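Local coordinates for Hcp1 family type VI secretion system effector (Yersinia pestis, PDB 3V4H), which probably forms hexameric rings that build the tube of a type VI secretion system, as Hcp proteins of other bacteria do, at residues Ile31-Ile36 / Lys104-Val109; Phe82-Asp87 / Pro145-Arg150; Asn92-Cys97 / Val133-Ser138; Lys124-Ile129 / Ser152-Thr157; Gln158-Gln163 / Gly171-Asn176. All blocks are in the same frame, centred on the assembly; numbering follows the deposited sequence.

How the interactions relate
The five contacts follow the two sheets of the Hcp fold and its single helix. Interactions 1 and 5 lie in the six-stranded antiparallel sheet, and interaction 4 bridges the two sheets: strand 103-111 of interaction 1 pairs with strand 119-126 of interaction 4 (centres about 10 Å apart), and strand 155-162 is shared by interactions 4 and 5. Interaction 2 lies in the four-stranded sheet, and interaction 3, about 7 Å away between centres, packs the helix against the strand at that sheet's edge within the chain. Ile31 and Ile33 touch Phe82, joining interactions 1 and 2. Interactions 3 and 5, about 32 Å apart between centres, each meet a different neighbouring subunit.

Interaction 1 (Ile31-Ile36 / Lys104-Val109); sequences IKIDGI and KNVQFV
The backbone amide of Lys32 gives its hydrogen to Gln107 O at 2.8 Å, and Gln107 N answers with a bond to Lys32 O, this one in the carbonyl plane. The pair forms one hydrogen-bonded rung between two antiparallel strands whose directions differ by 172°. Between such rungs the carbonyls also meet alpha carbons: Ile31 CA lies 3.3 Å from Gln107 O, and Val106 CA touches Lys32 O in the same manner. Two residues further on, Asp34 N bonds to Asn105 O at 3.0 Å, so the pairing continues just past the end of strand 29-33. There the chain enters a type II turn from Ile33 to Ile36, with Gly35 at positive phi, closed by Ile36 N bonding to Ile33 O.

On the apolar face, Ile31, Ile33, Val106 and Phe108 stand together. Ile31 swings CG1 to the side away from its own backbone N (chi1 -159°), which carries CD1 across to Val106 CG1 at 3.6 Å. The same methyl reaches Phe108 CB at 4.1 Å, the two side chains crossing at about a right angle. Ile33 instead runs alongside Val106, pointing the same way, with CG1 4.1 Å from Val106 CG1. The other face is polar: Lys32 and Gln107 project there, and Gln107 OE1 accepts a hydrogen bond from Lys124 NZ.

Strand 103-111 is flanked on its far side by strand 119-126, while Ile31 bonds through its backbone to Ile49; above the apolar face, Ile33 packs on Leu93 of helix 90-99 and Phe108 meets the rings of Trp54 and Phe80.

Interaction 2 (Phe82-Asp87 / Pro145-Arg150); sequences FAHYID and PREEIR
His84 and Glu147 form a hydrogen-bonded antiparallel pair, their side chains lying side by side. From CB, chi1 of 68° sets His84 CG between the backbone N and the carbonyl carbon, and the ring turns toward the neighbouring strand. CD2 comes to 3.4 Å from Ile149 CD1. NE2 donates to Glu147 OE2 at 2.8 Å, meeting the oxygen on its anti side, 32° out of the carboxylate plane; CE1 is 3.5 Å from this oxygen. At the other nitrogen, ND1 donates to Asp87 OD2 at 2.9 Å, almost exactly in the ring plane. Gripped at both nitrogens, the ring is fixed in rotation, and the two carboxylates would be expected to favour its protonated form. Glu147 OE2 also bonds to Ser90 OG, whereas the buried OE1 has no partner in the model.

Phe82 lies beside Ile149, whose CB sits over one ring face, 4.1 Å from the centroid. Toward the other end of the pairing, Ile86 CD1 crosses to Pro145 CB at 3.7 Å.

Strand 76-85 and strand 146-152 form the middle of the four-stranded sheet; Leu93 of helix 90-99 covers His84, Glu147 and Ile149, and strand 128-138 runs along the far side of 146-152.

Interaction 3 (Asn92-Cys97 / Val133-Ser138); sequences NLLSYC and VDMAGS
Val133 and Met135, both directed at helix 90-99 from the start of the 133-138 segment, make this contact wholly by apolar packing; no polar bond joins helix and strand. The closest approach is Val133 CG2 to Cys97 CB, 3.9 Å. Cys97 turns SG to the side opposite its backbone N (chi1 -175°), and the sulfur also lies against the same valine methyl, at 4.1 Å. CG2 further meets Leu93 O and Leu94 CA, the latter at 4.3 Å, so that this one branch is set against Leu93, Leu94 and, one turn on, Cys97. A second, looser apolar touch joins the ends of longer side chains, Leu94 CD2 and Met135 CE, 4.3 Å apart.

The helix has its own i to i+4 bonds, Cys97 N to Leu93 O and Tyr96 N to Asn92 O. Strand 128-138 bonds to neighbours on both edges: through Asp134 and Ala136 to strand 146-152, and antiparallel to a strand of the second subunit, whose Trp56 packs on Leu94 and Trp54 on Met135.

This is helix-on-sheet packing at a subunit interface; the sheet's continuation between chains is consistent with the ring-shaped hexamers of Hcp proteins.

Interaction 4 (Lys124-Ile129 / Ser152-Thr157); sequences KFTDVI and SFTKMT
Two antiparallel strands bend together, passing from one sheet of the fold to the other, with Asp127 at the corner of one strand and Phe153-Thr154 facing it on the other. Thr126 O accepts twice: Thr154 N approaches nearly along the C=O axis at 3.1 Å, and Thr154 OG1 comes from above the carbonyl plane at the same 3.1 Å. The threonine hydroxyl reaches this oxygen because chi1 of 46° sets OG1 between its own backbone N and carbonyl carbon. Asp127 turns at positive phi, and its OD1 bonds to His102 ND1.

Regular pairing resumes on both sides of the bend. Lys124 and Thr157 exchange two backbone bonds in the large sheet; past the corner, Ser152 N bonds to Ile129 O at 2.6 Å, in the small sheet.

On the face carrying Met156, Phe125 and Phe153 form an edge-to-face pair, centroids 5.0 Å apart and planes at 58°. Phe125 CD1 stands over the centre of the Phe153 ring, 3.7 Å from its CD2, and also meets Met156 CB at 4.0 Å. Phe80 and Phe151 also meet Phe125, and Trp56 meets Phe153. On the polar face, the Thr126 and Lys155 side chains lie side by side, Thr126 CG2 4.0 Å from Lys155 CE.

Interaction 5 (Gln158-Gln163 / Gly171-Asn176); sequences QDYVMQ and GVISAN
Tyr160 and Ile173 satisfy each other's backbone completely: Tyr160 N donates to Ile173 O at 2.9 Å with an N-H...O angle of 179°, and Ile173 N returns a bond to Tyr160 O. The same two-way exchange joins Gln158 and Ala175, where Gln158 N reaches Ala175 O at 2.8 Å. At the hairpin end, Met162 N bonds to Gly171 O at 2.9 Å from above the carbonyl plane, but the return from Gly171 N to Met162 O is weak; that oxygen also has a weak bond from Ser170 OG. Between the rungs, Ser174 CA contacts Gln158 O and Val172 CA contacts Tyr160 O.

One side-chain bond crosses the strands. Ser174 OG donates to Asp159 OD1 at a modelled 2.4 Å, so short that the exact distance is doubtful. On the same face, Asp159 CB rests against Val172 CG1 at 3.7 Å, and Val161 CG2 meets Val172 CG2 at 4.1 Å.

The opposite face carries Tyr160, Met162 and Ile173. Ile173 CD1 lies at the edge of the Tyr160 ring, near its plane, 4.0 Å from CD2, and also touches Met162 SD. In the third subunit, Pro91 packs on Gln158 and Tyr160, Lys88 packs on Ile173, and Glu39 OE2 forms a weak hydrogen bond with Tyr160 OH. The arrangement is a beta hairpin, with 171-178 outermost in the large sheet within its chain, one face packing against another subunit.

Interaction 1 (Ile31-Ile36 / Lys104-Val109)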
# COMPACT_ATOMS: atom_id res chain seq x y z
N ILE A 31 14.50 -23.94 14.54
CA ILE A 31 15.72 -23.25 14.99
C ILE A 31 16.08 -23.74 16.40
O ILE A 31 15.23 -23.83 17.30
CB ILE A 31 15.58 -21.73 14.81
CG1 ILE A 31 16.97 -21.07 14.78
CG2 ILE A 31 14.67 -21.13 15.86
CD1 ILE A 31 17.06 -19.71 14.14
N LYS A 32 17.34 -24.09 16.59
CA LYS A 32 17.85 -24.57 17.88
C LYS A 32 18.82 -23.53 18.40
O LYS A 32 19.82 -23.26 17.76
CB LYS A 32 18.58 -25.90 17.69
CG LYS A 32 19.20 -26.46 18.97
CD LYS A 32 20.63 -26.88 18.78
CE LYS A 32 20.78 -28.37 18.57
NZ LYS A 32 21.03 -29.07 19.87
N ILE A 33 18.50 -22.93 19.54
CA ILE A 33 19.28 -21.79 20.05
C ILE A 33 19.92 -22.17 21.39
O ILE A 33 19.23 -22.57 22.33
CB ILE A 33 18.38 -20.60 20.31
CG1 ILE A 33 17.81 -20.08 19.01
CG2 ILE A 33 19.14 -19.52 21.07
CD1 ILE A 33 16.82 -18.96 19.20
N ASP A 34 21.23 -22.04 21.50
CA ASP A 34 21.91 -22.47 22.71
C ASP A 34 21.35 -21.86 23.95
O ASP A 34 21.25 -20.67 24.06
CB ASP A 34 23.39 -22.18 22.65
CG ASP A 34 24.17 -23.32 22.06
OD1 ASP A 34 23.76 -24.46 22.19
OD2 ASP A 34 25.20 -23.06 21.44
N GLY A 35 21.01 -22.70 24.90
CA GLY A 35 20.46 -22.25 26.17
C GLY A 35 18.99 -21.85 26.14
O GLY A 35 18.44 -21.53 27.17
N ILE A 36 18.34 -21.85 24.98
CA ILE A 36 16.96 -21.41 24.93
C ILE A 36 16.15 -22.48 24.19
O ILE A 36 16.02 -22.50 22.94
CB ILE A 36 16.83 -20.03 24.22
CG1 ILE A 36 17.70 -18.96 24.91
CG2 ILE A 36 15.38 -19.59 24.21
CD1 ILE A 36 17.68 -17.58 24.28
N LYS A 104 26.09 -18.85 21.95
CA LYS A 104 27.27 -19.44 21.30
C LYS A 104 26.97 -20.02 19.92
O LYS A 104 27.72 -19.79 18.97
CB LYS A 104 27.87 -20.52 22.19
CG LYS A 104 28.51 -19.97 23.45
CD LYS A 104 29.64 -20.88 23.90
CE LYS A 104 30.36 -20.33 25.13
NZ LYS A 104 31.62 -21.08 25.38
N ASN A 105 25.87 -20.76 19.81
CA ASN A 105 25.52 -21.49 18.61
C ASN A 105 24.03 -21.40 18.41
O ASN A 105 23.27 -21.49 19.38
CB ASN A 105 25.86 -22.98 18.75
CG ASN A 105 27.33 -23.23 18.94
OD1 ASN A 105 28.08 -23.21 17.98
ND2 ASN A 105 27.76 -23.49 20.19
N VAL A 106 23.64 -21.19 17.14
CA VAL A 106 22.26 -21.24 16.70
C VAL A 106 22.28 -22.05 15.42
O VAL A 106 23.14 -21.83 14.56
CB VAL A 106 21.70 -19.84 16.40
CG1 VAL A 106 20.31 -19.94 15.75
CG2 VAL A 106 21.62 -19.01 17.68
N GLN A 107 21.34 -22.99 15.31
CA GLN A 107 21.22 -23.84 14.13
C GLN A 107 19.78 -23.82 13.57
O GLN A 107 18.82 -24.20 14.25
CB GLN A 107 21.65 -25.27 14.46
CG GLN A 107 21.53 -26.21 13.26
CD GLN A 107 21.50 -27.69 13.62
OE1 GLN A 107 22.43 -28.42 13.28
NE2 GLN A 107 20.40 -28.15 14.26
N PHE A 108 19.67 -23.41 12.31
CA PHE A 108 18.40 -23.28 11.59
C PHE A 108 18.31 -24.33 10.51
O PHE A 108 19.25 -24.56 9.79
CB PHE A 108 18.32 -21.91 10.96
CG PHE A 108 17.16 -21.76 10.03
CD1 PHE A 108 15.87 -21.68 10.53
CD2 PHE A 108 17.35 -21.71 8.67
CE1 PHE A 108 14.76 -21.56 9.69
CE2 PHE A 108 16.27 -21.60 7.82
CZ PHE A 108 14.95 -21.49 8.33
N VAL A 109 17.19 -25.03 10.45
CA VAL A 109 17.07 -26.18 9.58
C VAL A 109 15.75 -26.14 8.81
O VAL A 109 14.64 -25.93 9.41
CB VAL A 109 17.20 -27.51 10.38
CG1 VAL A 109 16.72 -28.70 9.56
CG2 VAL A 109 18.68 -27.77 10.82

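Interaction 2 (Phe82-Asp87 / Pro145-Arg150)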
# COMPACT_ATOMS: atom_id res chain seq x y z
N PHE A 82 13.51 -14.40 12.12
CA PHE A 82 12.48 -15.46 12.10
C PHE A 82 11.33 -15.08 13.00
O PHE A 82 11.49 -14.25 13.91
CB PHE A 82 13.02 -16.83 12.49
CG PHE A 82 13.36 -17.00 13.92
CD1 PHE A 82 12.44 -17.57 14.80
CD2 PHE A 82 14.61 -16.66 14.40
CE1 PHE A 82 12.75 -17.74 16.15
CE2 PHE A 82 14.93 -16.79 15.74
CZ PHE A 82 14.00 -17.33 16.62
N ALA A 83 10.20 -15.73 12.73
CA ALA A 83 8.95 -15.68 13.45
C ALA A 83 8.61 -17.04 14.07
O ALA A 83 8.77 -18.10 13.42
CB ALA A 83 7.81 -15.31 12.48
N HIS A 84 8.06 -17.02 15.28
CA HIS A 84 7.47 -18.23 15.91
C HIS A 84 6.28 -17.83 16.76
O HIS A 84 6.09 -16.65 17.03
CB HIS A 84 8.54 -18.97 16.78
CG HIS A 84 8.97 -18.21 18.02
ND1 HIS A 84 8.89 -18.73 19.26
CD2 HIS A 84 9.41 -16.90 18.17
CE1 HIS A 84 9.26 -17.80 20.14
NE2 HIS A 84 9.60 -16.69 19.48
N TYR A 85 5.45 -18.78 17.16
CA TYR A 85 4.44 -18.51 18.17
C TYR A 85 5.10 -18.18 19.50
O TYR A 85 6.22 -18.63 19.78
CB TYR A 85 3.54 -19.71 18.34
CG TYR A 85 2.68 -19.94 17.12
CD1 TYR A 85 1.86 -18.92 16.64
CD2 TYR A 85 2.70 -21.15 16.45
CE1 TYR A 85 1.07 -19.09 15.51
CE2 TYR A 85 1.89 -21.36 15.34
CZ TYR A 85 1.09 -20.33 14.87
OH TYR A 85 0.30 -20.52 13.75
N ILE A 86 4.40 -17.39 20.31
CA ILE A 86 4.93 -17.07 21.64
C ILE A 86 4.94 -18.38 22.39
O ILE A 86 3.97 -19.14 22.35
CB ILE A 86 4.17 -15.94 22.36
CG1 ILE A 86 4.50 -14.61 21.63
CG2 ILE A 86 4.57 -15.83 23.85
CD1 ILE A 86 3.61 -13.46 22.05
N ASP A 87 6.10 -18.71 22.94
CA ASP A 87 6.29 -20.02 23.51
C ASP A 87 7.31 -19.97 24.65
O ASP A 87 7.68 -18.89 25.10
CB ASP A 87 6.66 -21.05 22.42
CG ASP A 87 7.93 -20.71 21.64
OD1 ASP A 87 8.79 -19.95 22.12
OD2 ASP A 87 8.04 -21.19 20.49
N PRO A 145 -0.67 -15.63 19.47
CA PRO A 145 0.16 -14.52 19.09
C PRO A 145 1.53 -14.98 18.63
O PRO A 145 1.96 -16.10 18.90
CB PRO A 145 0.29 -13.74 20.40
CG PRO A 145 0.08 -14.78 21.45
CD PRO A 145 -1.07 -15.54 20.87
N ARG A 146 2.24 -14.13 17.92
CA ARG A 146 3.51 -14.55 17.41
C ARG A 146 4.52 -13.48 17.62
O ARG A 146 4.18 -12.37 17.97
CB ARG A 146 3.40 -14.89 15.95
CG ARG A 146 3.05 -13.74 15.04
CD ARG A 146 2.92 -14.31 13.63
NE ARG A 146 1.72 -15.13 13.50
CZ ARG A 146 1.47 -15.97 12.49
NH1 ARG A 146 2.36 -16.14 11.51
NH2 ARG A 146 0.32 -16.66 12.45
N GLU A 147 5.76 -13.80 17.34
CA GLU A 147 6.85 -12.92 17.64
C GLU A 147 7.96 -13.09 16.56
O GLU A 147 8.25 -14.18 16.11
CB GLU A 147 7.32 -13.36 19.04
CG GLU A 147 8.66 -12.92 19.50
CD GLU A 147 8.91 -13.39 20.95
OE1 GLU A 147 8.36 -12.74 21.86
OE2 GLU A 147 9.64 -14.42 21.15
N GLU A 148 8.48 -11.98 16.12
CA GLU A 148 9.56 -11.95 15.20
C GLU A 148 10.82 -11.67 16.01
O GLU A 148 10.84 -10.79 16.90
CB GLU A 148 9.33 -10.86 14.17
CG GLU A 148 10.61 -10.47 13.47
CD GLU A 148 10.42 -9.42 12.40
OE1 GLU A 148 11.30 -8.50 12.39
OE2 GLU A 148 9.43 -9.53 11.60
N ILE A 149 11.87 -12.42 15.69
CA ILE A 149 13.19 -12.31 16.31
C ILE A 149 14.20 -12.08 15.18
O ILE A 149 14.11 -12.75 14.12
CB ILE A 149 13.50 -13.56 17.14
CG1 ILE A 149 12.64 -13.53 18.41
CG2 ILE A 149 14.98 -13.61 17.52
CD1 ILE A 149 12.12 -14.88 18.81
N ARG A 150 15.02 -11.04 15.36
CA ARG A 150 16.21 -10.76 14.58
C ARG A 150 17.46 -10.91 15.42
O ARG A 150 17.43 -10.62 16.62
CB ARG A 150 16.19 -9.33 14.11
CG ARG A 150 14.91 -9.03 13.39
CD ARG A 150 14.97 -7.78 12.57
NE ARG A 150 13.67 -7.58 11.94
CZ ARG A 150 13.37 -6.56 11.14
NH1 ARG A 150 14.29 -5.63 10.87
NH2 ARG A 150 12.16 -6.47 10.62

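Interaction 3 (Asn92-Cys97 / Val133-Ser138)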
# COMPACT_ATOMS: atom_id res chain seq x y z
N ASN A 92 13.02 -15.97 27.50
CA ASN A 92 14.49 -16.08 27.47
C ASN A 92 15.03 -15.24 26.32
O ASN A 92 16.03 -14.55 26.46
CB ASN A 92 14.94 -17.55 27.31
CG ASN A 92 14.93 -18.32 28.62
OD1 ASN A 92 15.04 -17.75 29.67
ND2 ASN A 92 14.80 -19.64 28.55
N LEU A 93 14.36 -15.29 25.17
CA LEU A 93 14.78 -14.47 24.03
C LEU A 93 14.70 -13.00 24.41
O LEU A 93 15.60 -12.24 24.11
CB LEU A 93 13.92 -14.76 22.81
CG LEU A 93 14.10 -16.13 22.19
CD1 LEU A 93 12.96 -16.46 21.19
CD2 LEU A 93 15.47 -16.23 21.52
N LEU A 94 13.63 -12.61 25.09
CA LEU A 94 13.48 -11.21 25.51
C LEU A 94 14.59 -10.78 26.50
O LEU A 94 15.16 -9.69 26.37
CB LEU A 94 12.08 -10.97 26.09
CG LEU A 94 11.83 -9.59 26.69
CD1 LEU A 94 12.20 -8.51 25.68
CD2 LEU A 94 10.38 -9.48 27.14
N SER A 95 14.90 -11.63 27.48
CA SER A 95 16.03 -11.36 28.41
C SER A 95 17.36 -11.15 27.68
O SER A 95 18.05 -10.16 27.93
CB SER A 95 16.24 -12.49 29.43
OG SER A 95 15.08 -12.74 30.19
N TYR A 96 17.73 -12.09 26.81
CA TYR A 96 19.04 -12.05 26.12
C TYR A 96 19.15 -10.78 25.30
O TYR A 96 20.23 -10.17 25.22
CB TYR A 96 19.24 -13.26 25.18
CG TYR A 96 19.76 -14.52 25.86
CD1 TYR A 96 20.98 -15.08 25.48
CD2 TYR A 96 19.03 -15.15 26.86
CE1 TYR A 96 21.46 -16.23 26.10
CE2 TYR A 96 19.49 -16.30 27.47
CZ TYR A 96 20.71 -16.84 27.08
OH TYR A 96 21.14 -17.99 27.68
N CYS A 97 18.03 -10.38 24.73
CA CYS A 97 17.95 -9.13 24.00
C CYS A 97 18.22 -7.95 24.91
O CYS A 97 19.17 -7.21 24.68
CB CYS A 97 16.60 -8.99 23.32
SG CYS A 97 16.54 -7.52 22.29
N VAL A 133 13.06 -7.98 19.30
CA VAL A 133 11.92 -8.84 19.65
C VAL A 133 10.60 -8.06 19.47
O VAL A 133 10.33 -7.14 20.24
CB VAL A 133 11.99 -9.35 21.10
CG1 VAL A 133 10.84 -10.34 21.33
CG2 VAL A 133 13.36 -9.97 21.42
N ASP A 134 9.79 -8.44 18.47
CA ASP A 134 8.52 -7.75 18.18
C ASP A 134 7.44 -8.80 18.36
O ASP A 134 7.51 -9.83 17.70
CB ASP A 134 8.46 -7.24 16.75
CG ASP A 134 9.42 -6.11 16.46
OD1 ASP A 134 9.15 -4.97 16.90
OD2 ASP A 134 10.43 -6.33 15.76
N MET A 135 6.47 -8.57 19.25
CA MET A 135 5.39 -9.53 19.49
C MET A 135 4.04 -8.88 19.16
O MET A 135 3.92 -7.66 19.24
CB MET A 135 5.41 -10.11 20.93
CG MET A 135 5.62 -9.14 22.09
SD MET A 135 5.99 -9.89 23.73
CE MET A 135 7.78 -9.82 23.74
N ALA A 136 3.06 -9.70 18.78
CA ALA A 136 1.74 -9.21 18.42
C ALA A 136 0.66 -10.29 18.41
O ALA A 136 0.93 -11.47 18.11
CB ALA A 136 1.78 -8.50 17.08
N GLY A 137 -0.55 -9.90 18.76
CA GLY A 137 -1.67 -10.83 18.75
C GLY A 137 -2.91 -10.09 18.32
O GLY A 137 -2.97 -8.86 18.40
N SER A 138 -3.92 -10.83 17.89
CA SER A 138 -5.21 -10.28 17.54
C SER A 138 -6.23 -11.40 17.68
O SER A 138 -5.84 -12.56 17.78
CB SER A 138 -5.18 -9.77 16.12
OG SER A 138 -5.11 -10.86 15.22

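Interaction 4 (Lys124-Ile129 / Ser152-Thr157)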
# COMPACT_ATOMS: atom_id res chain seq x y z
N LYS A 124 24.11 -22.52 10.25
CA LYS A 124 24.56 -22.51 11.60
C LYS A 124 25.21 -21.16 11.79
O LYS A 124 25.95 -20.73 10.93
CB LYS A 124 25.58 -23.62 11.80
CG LYS A 124 25.09 -25.03 11.43
CD LYS A 124 26.23 -26.04 11.62
CE LYS A 124 25.94 -27.40 10.99
NZ LYS A 124 24.51 -27.82 11.07
N PHE A 125 24.90 -20.49 12.90
CA PHE A 125 25.47 -19.20 13.21
C PHE A 125 26.25 -19.29 14.51
O PHE A 125 25.90 -20.09 15.39
CB PHE A 125 24.38 -18.12 13.35
CG PHE A 125 23.29 -18.19 12.33
CD1 PHE A 125 23.26 -17.31 11.25
CD2 PHE A 125 22.25 -19.09 12.47
CE1 PHE A 125 22.23 -17.36 10.33
CE2 PHE A 125 21.22 -19.15 11.54
CZ PHE A 125 21.21 -18.28 10.47
N THR A 126 27.31 -18.47 14.61
CA THR A 126 28.16 -18.41 15.77
C THR A 126 28.19 -17.03 16.41
O THR A 126 28.21 -16.03 15.70
CB THR A 126 29.60 -18.73 15.38
OG1 THR A 126 29.63 -20.08 14.99
CG2 THR A 126 30.57 -18.53 16.56
N ASP A 127 28.21 -17.02 17.74
CA ASP A 127 28.28 -15.80 18.53
C ASP A 127 27.14 -14.85 18.19
O ASP A 127 27.35 -13.78 17.62
CB ASP A 127 29.62 -15.12 18.31
CG ASP A 127 29.95 -14.16 19.39
OD1 ASP A 127 29.40 -14.32 20.50
OD2 ASP A 127 30.77 -13.26 19.13
N VAL A 128 25.93 -15.25 18.60
CA VAL A 128 24.69 -14.57 18.23
C VAL A 128 24.23 -13.58 19.32
O VAL A 128 24.38 -13.86 20.53
CB VAL A 128 23.57 -15.60 17.99
CG1 VAL A 128 22.21 -14.91 17.89
CG2 VAL A 128 23.86 -16.40 16.72
N ILE A 129 23.74 -12.42 18.90
CA ILE A 129 23.14 -11.44 19.81
C ILE A 129 21.75 -11.10 19.28
O ILE A 129 21.58 -10.87 18.09
CB ILE A 129 23.97 -10.15 19.91
CG1 ILE A 129 25.35 -10.47 20.49
CG2 ILE A 129 23.25 -9.10 20.75
CD1 ILE A 129 26.29 -9.29 20.53
N SER A 152 22.08 -10.81 15.51
CA SER A 152 23.46 -10.60 15.05
C SER A 152 24.23 -11.88 15.02
O SER A 152 23.88 -12.78 15.76
CB SER A 152 24.19 -9.78 16.11
OG SER A 152 24.42 -8.54 15.56
N PHE A 153 25.33 -11.93 14.24
CA PHE A 153 26.26 -13.06 14.32
C PHE A 153 27.64 -12.70 13.75
O PHE A 153 27.78 -11.78 12.93
CB PHE A 153 25.67 -14.33 13.68
CG PHE A 153 25.21 -14.14 12.27
CD1 PHE A 153 26.09 -14.32 11.20
CD2 PHE A 153 23.92 -13.73 12.00
CE1 PHE A 153 25.70 -14.09 9.89
CE2 PHE A 153 23.49 -13.53 10.69
CZ PHE A 153 24.37 -13.71 9.64
N THR A 154 28.68 -13.36 14.23
CA THR A 154 30.03 -13.09 13.73
C THR A 154 30.42 -14.02 12.60
O THR A 154 31.22 -13.65 11.76
CB THR A 154 31.05 -13.11 14.89
OG1 THR A 154 30.80 -14.26 15.69
CG2 THR A 154 30.87 -11.86 15.74
N LYS A 155 29.87 -15.24 12.57
CA LYS A 155 30.12 -16.21 11.51
C LYS A 155 28.87 -16.99 11.21
O LYS A 155 27.98 -17.08 12.06
CB LYS A 155 31.19 -17.22 11.93
CG LYS A 155 32.48 -16.58 12.39
CD LYS A 155 33.57 -17.61 12.62
CE LYS A 155 33.64 -18.10 14.06
NZ LYS A 155 35.01 -18.57 14.33
N MET A 156 28.81 -17.54 10.00
CA MET A 156 27.77 -18.49 9.64
C MET A 156 28.27 -19.52 8.65
O MET A 156 29.18 -19.25 7.90
CB MET A 156 26.56 -17.74 9.03
CG MET A 156 26.79 -17.01 7.70
SD MET A 156 26.79 -18.05 6.22
CE MET A 156 25.33 -18.99 6.52
N THR A 157 27.61 -20.68 8.61
CA THR A 157 27.83 -21.67 7.57
C THR A 157 26.50 -22.03 6.97
O THR A 157 25.52 -22.18 7.71
CB THR A 157 28.50 -22.91 8.17
OG1 THR A 157 29.88 -22.60 8.43
CG2 THR A 157 28.45 -24.09 7.21

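Interaction 5 (Gln158-Gln163 / Gly171-Asn176)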
# COMPACT_ATOMS: atom_id res chain seq x y z
N GLN A 158 26.43 -22.17 5.65
CA GLN A 158 25.19 -22.61 5.02
C GLN A 158 25.50 -23.85 4.23
O GLN A 158 26.38 -23.83 3.36
CB GLN A 158 24.64 -21.50 4.10
CG GLN A 158 23.39 -21.83 3.34
CD GLN A 158 23.16 -20.87 2.17
OE1 GLN A 158 24.02 -20.70 1.32
NE2 GLN A 158 22.01 -20.22 2.16
N ASP A 159 24.77 -24.93 4.53
CA ASP A 159 24.91 -26.21 3.83
C ASP A 159 23.63 -26.58 3.12
O ASP A 159 22.56 -26.62 3.75
CB ASP A 159 25.21 -27.33 4.81
CG ASP A 159 26.57 -27.20 5.52
OD1 ASP A 159 27.60 -26.88 4.89
OD2 ASP A 159 26.58 -27.42 6.73
N TYR A 160 23.73 -26.85 1.83
CA TYR A 160 22.62 -27.39 1.07
C TYR A 160 22.93 -28.85 0.68
O TYR A 160 23.99 -29.15 0.07
CB TYR A 160 22.41 -26.50 -0.18
CG TYR A 160 21.31 -26.99 -1.08
CD1 TYR A 160 20.03 -26.52 -0.93
CD2 TYR A 160 21.56 -27.93 -2.09
CE1 TYR A 160 19.00 -27.01 -1.71
CE2 TYR A 160 20.52 -28.43 -2.88
CZ TYR A 160 19.24 -27.92 -2.68
OH TYR A 160 18.17 -28.34 -3.46
N VAL A 161 22.03 -29.74 1.03
CA VAL A 161 22.27 -31.15 0.96
C VAL A 161 21.51 -31.66 -0.26
O VAL A 161 20.32 -31.44 -0.36
CB VAL A 161 21.75 -31.84 2.26
CG1 VAL A 161 21.83 -33.35 2.15
CG2 VAL A 161 22.52 -31.35 3.50
N MET A 162 22.21 -32.29 -1.21
CA MET A 162 21.57 -32.94 -2.37
C MET A 162 21.44 -34.42 -2.15
O MET A 162 22.31 -35.04 -1.53
CB MET A 162 22.44 -32.79 -3.61
CG MET A 162 22.59 -31.38 -4.08
SD MET A 162 24.24 -31.16 -4.70
CE MET A 162 24.46 -32.53 -5.84
N GLN A 163 20.39 -34.99 -2.71
CA GLN A 163 20.11 -36.42 -2.60
C GLN A 163 19.80 -36.94 -4.00
O GLN A 163 19.33 -36.17 -4.84
CB GLN A 163 18.94 -36.62 -1.61
N GLY A 171 25.64 -35.54 -1.46
CA GLY A 171 26.58 -34.48 -1.18
C GLY A 171 26.00 -33.22 -0.58
O GLY A 171 24.82 -33.14 -0.27
N VAL A 172 26.88 -32.26 -0.38
CA VAL A 172 26.55 -31.02 0.28
C VAL A 172 27.32 -29.96 -0.44
O VAL A 172 28.49 -30.20 -0.82
CB VAL A 172 27.01 -31.04 1.76
CG1 VAL A 172 26.62 -29.75 2.46
CG2 VAL A 172 26.43 -32.27 2.51
N ILE A 173 26.68 -28.81 -0.65
CA ILE A 173 27.36 -27.59 -1.13
C ILE A 173 27.29 -26.58 -0.02
O ILE A 173 26.23 -26.32 0.50
CB ILE A 173 26.71 -26.92 -2.36
CG1 ILE A 173 26.61 -27.92 -3.48
CG2 ILE A 173 27.57 -25.72 -2.81
CD1 ILE A 173 25.21 -28.46 -3.62
N SER A 174 28.39 -25.90 0.23
CA SER A 174 28.47 -25.08 1.40
C SER A 174 29.07 -23.74 1.09
O SER A 174 29.87 -23.57 0.15
CB SER A 174 29.45 -25.75 2.39
OG SER A 174 28.92 -26.94 2.89
N ALA A 175 28.75 -22.81 1.96
CA ALA A 175 29.34 -21.51 1.91
C ALA A 175 29.56 -21.21 3.36
O ALA A 175 28.84 -21.74 4.20
CB ALA A 175 28.35 -20.52 1.30
N ASN A 176 30.54 -20.38 3.65
CA ASN A 176 30.69 -19.89 5.00
C ASN A 176 31.17 -18.45 4.99
O ASN A 176 31.65 -17.96 3.96
CB ASN A 176 31.62 -20.80 5.81
CG ASN A 176 33.05 -20.69 5.38
OD1 ASN A 176 33.89 -20.18 6.14
ND2 ASN A 176 33.36 -21.12 4.16